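Local coordinates for protein acetyltransferase, GNAT family (Streptococcus pneumoniae, PDB 2ATR) that is of unknown function but belongs to the GNAT family and probably transfers an acetyl group from acetyl-CoA to an acceptor not yet identified, at residues A[17-22]-A[54-59]. Residues are numbered along the deposited sequence; the frame is centred on the assembly and turned at random.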
loop_
_atom_site.group_PDB
_atom_site.type_symbol
_atom_site.label_atom_id
_atom_site.label_comp_id
_atom_site.label_asym_id
_atom_site.label_seq_id
_atom_site.Cartn_x
_atom_site.Cartn_y
_atom_site.Cartn_z
ATOM N N HIS A 17 3.401 -8.862 -12.000
ATOM C CA HIS A 17 4.863 -8.749 -11.846
ATOM C C HIS A 17 5.295 -8.034 -10.552
ATOM O O HIS A 17 6.326 -8.343 -9.965
ATOM C CB HIS A 17 5.516 -8.105 -13.099
ATOM C CG HIS A 17 5.231 -6.641 -13.256
ATOM N ND1 HIS A 17 3.994 -6.173 -13.623
ATOM C CD2 HIS A 17 6.033 -5.554 -13.132
ATOM C CE1 HIS A 17 4.027 -4.852 -13.661
ATOM N NE2 HIS A 17 5.258 -4.454 -13.381
ATOM N N LEU A 18 4.512 -7.059 -10.097
ATOM C CA LEU A 18 4.854 -6.365 -8.839
ATOM C C LEU A 18 4.705 -7.318 -7.609
ATOM O O LEU A 18 5.574 -7.390 -6.766
ATOM C CB LEU A 18 3.940 -5.152 -8.658
ATOM C CG LEU A 18 4.040 -3.988 -9.652
ATOM C CD1 LEU A 18 3.072 -2.868 -9.254
ATOM C CD2 LEU A 18 5.419 -3.496 -9.694
ATOM N N TYR A 19 3.576 -8.000 -7.532
ATOM C CA TYR A 19 3.309 -8.977 -6.448
ATOM C C TYR A 19 4.297 -10.157 -6.514
ATOM O O TYR A 19 4.892 -10.511 -5.483
ATOM C CB TYR A 19 1.861 -9.448 -6.470
ATOM C CG TYR A 19 0.868 -8.358 -6.161
ATOM C CD1 TYR A 19 0.501 -8.055 -4.825
ATOM C CD2 TYR A 19 0.281 -7.616 -7.199
ATOM C CE1 TYR A 19 -0.434 -7.026 -4.542
ATOM C CE2 TYR A 19 -0.631 -6.605 -6.925
ATOM C CZ TYR A 19 -0.984 -6.310 -5.591
ATOM O OH TYR A 19 -1.895 -5.306 -5.373
ATOM N N GLN A 20 4.510 -10.723 -7.713
ATOM C CA GLN A 20 5.649 -11.667 -7.936
ATOM C C GLN A 20 6.963 -11.121 -7.388
ATOM O O GLN A 20 7.696 -11.825 -6.713
ATOM C CB GLN A 20 5.812 -12.043 -9.431
ATOM C CG GLN A 20 4.784 -13.043 -9.878
ATOM C CD GLN A 20 4.556 -13.146 -11.396
ATOM O OE1 GLN A 20 4.991 -12.312 -12.196
ATOM N NE2 GLN A 20 3.802 -14.169 -11.782
ATOM N N ALA A 21 7.253 -9.857 -7.656
ATOM C CA ALA A 21 8.502 -9.236 -7.211
ATOM C C ALA A 21 8.657 -9.245 -5.703
ATOM O O ALA A 21 9.718 -8.854 -5.172
ATOM C CB ALA A 21 8.575 -7.817 -7.723
ATOM N N VAL A 22 7.596 -9.640 -5.001
ATOM C CA VAL A 22 7.662 -9.691 -3.542
ATOM C C VAL A 22 7.367 -11.013 -2.736
ATOM O O VAL A 22 7.328 -10.914 -1.517
ATOM C CB VAL A 22 6.975 -8.435 -2.844
ATOM C CG1 VAL A 22 7.665 -7.121 -3.219
ATOM C CG2 VAL A 22 5.504 -8.383 -3.100
ATOM N N VAL A 54 6.168 0.185 -12.216
ATOM C CA VAL A 54 7.272 -0.097 -11.277
ATOM C C VAL A 54 6.818 -0.078 -9.780
ATOM O O VAL A 54 7.575 -0.421 -8.905
ATOM C CB VAL A 54 8.611 0.711 -11.593
ATOM C CG1 VAL A 54 8.972 0.553 -13.103
ATOM C CG2 VAL A 54 8.597 2.234 -11.216
ATOM N N GLY A 55 5.575 0.312 -9.515
ATOM C CA GLY A 55 5.146 0.505 -8.110
ATOM C C GLY A 55 3.657 0.553 -8.069
ATOM O O GLY A 55 3.026 0.858 -9.095
ATOM N N LEU A 56 3.080 0.189 -6.909
ATOM C CA LEU A 56 1.644 0.202 -6.712
ATOM C C LEU A 56 1.346 0.564 -5.236
ATOM O O LEU A 56 2.116 0.214 -4.344
ATOM C CB LEU A 56 1.026 -1.171 -7.097
ATOM C CG LEU A 56 -0.431 -1.546 -6.773
ATOM C CD1 LEU A 56 -0.986 -2.593 -7.771
ATOM C CD2 LEU A 56 -0.538 -2.069 -5.292
ATOM N N ILE A 57 0.266 1.289 -5.013
ATOM C CA ILE A 57 -0.323 1.423 -3.643
ATOM C C ILE A 57 -1.789 1.083 -3.772
ATOM O O ILE A 57 -2.409 1.405 -4.783
ATOM C CB ILE A 57 -0.062 2.794 -2.942
ATOM C CG1 ILE A 57 -0.595 2.807 -1.444
ATOM C CG2 ILE A 57 -0.693 3.940 -3.783
ATOM C CD1 ILE A 57 -0.092 4.079 -0.652
ATOM N N ARG A 58 -2.324 0.360 -2.791
ATOM C CA ARG A 58 -3.705 -0.030 -2.783
ATOM C C ARG A 58 -4.282 0.170 -1.365
ATOM O O ARG A 58 -3.805 -0.384 -0.355
ATOM C CB ARG A 58 -3.858 -1.500 -3.197
ATOM C CG ARG A 58 -5.246 -1.966 -3.382
ATOM C CD ARG A 58 -5.292 -3.312 -4.107
ATOM N NE ARG A 58 -4.952 -4.459 -3.251
ATOM C CZ ARG A 58 -5.776 -5.093 -2.422
ATOM N NH1 ARG A 58 -7.021 -4.660 -2.168
ATOM N NH2 ARG A 58 -5.334 -6.159 -1.787
ATOM N N LEU A 59 -5.312 0.996 -1.301
ATOM C CA LEU A 59 -5.990 1.280 -0.023
ATOM C C LEU A 59 -7.317 0.597 0.012
ATOM O O LEU A 59 -7.967 0.478 -1.015
ATOM C CB LEU A 59 -6.193 2.781 0.138
ATOM C CG LEU A 59 -5.047 3.769 -0.004
ATOM C CD1 LEU A 59 -5.583 5.128 0.381
ATOM C CD2 LEU A 59 -3.881 3.409 0.845
#
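Y19 OH and R58 NE meet on one carboxylate oxygen, OD2 of D71 on strand 66-74, the hydroxyl through a hydrogen bond and the arginine through a salt bridge. The two side chains therefore come close without bonding to each other. Y19 OH lies 3.8 Å from R58 NE and comes in beside the rim of the guanidinium, close to its plane. A bend at chi3 (77°) turns the end of R58 out of line with the rest of its chain. S41 OG is hydrogen-bonded to R58 NH1, so D71 and S41 hold different nitrogens of the guanidinium. The positive charge of R58 probably offsets much of the negative charge on the carboxylate.

L56 packs against the phenol end of Y19. Its CD2 is 3.5 Å from Y19 OH, and its CD1 is 4.1 Å from Y19 CE2. The two side chains cross at about a right angle, and CD1 meets the ring obliquely.

In the GNAT fold the early helix packs on a mostly antiparallel sheet, and here helix 12-20 lies against strand 52-61. L18 makes the apolar join. Its chi1 of -65° sets CG beside the backbone N, and chi2 of -178° then places the two methyls, CD1 at L56 and CD2 at the V54-G55 backbone. CD1 presses on L56 CB at 3.4 Å, tighter than usual for carbons. CD2 is 3.7 Å from V54 C. Across the two segments the nearest CA atoms are those of L18 and G55, 6.9 Å apart. A classic beta bulge places V54 and G55 opposite A47, and just before it V53 O is hydrogen-bonded to H17 NE2, a second polar tie between helix and sheet.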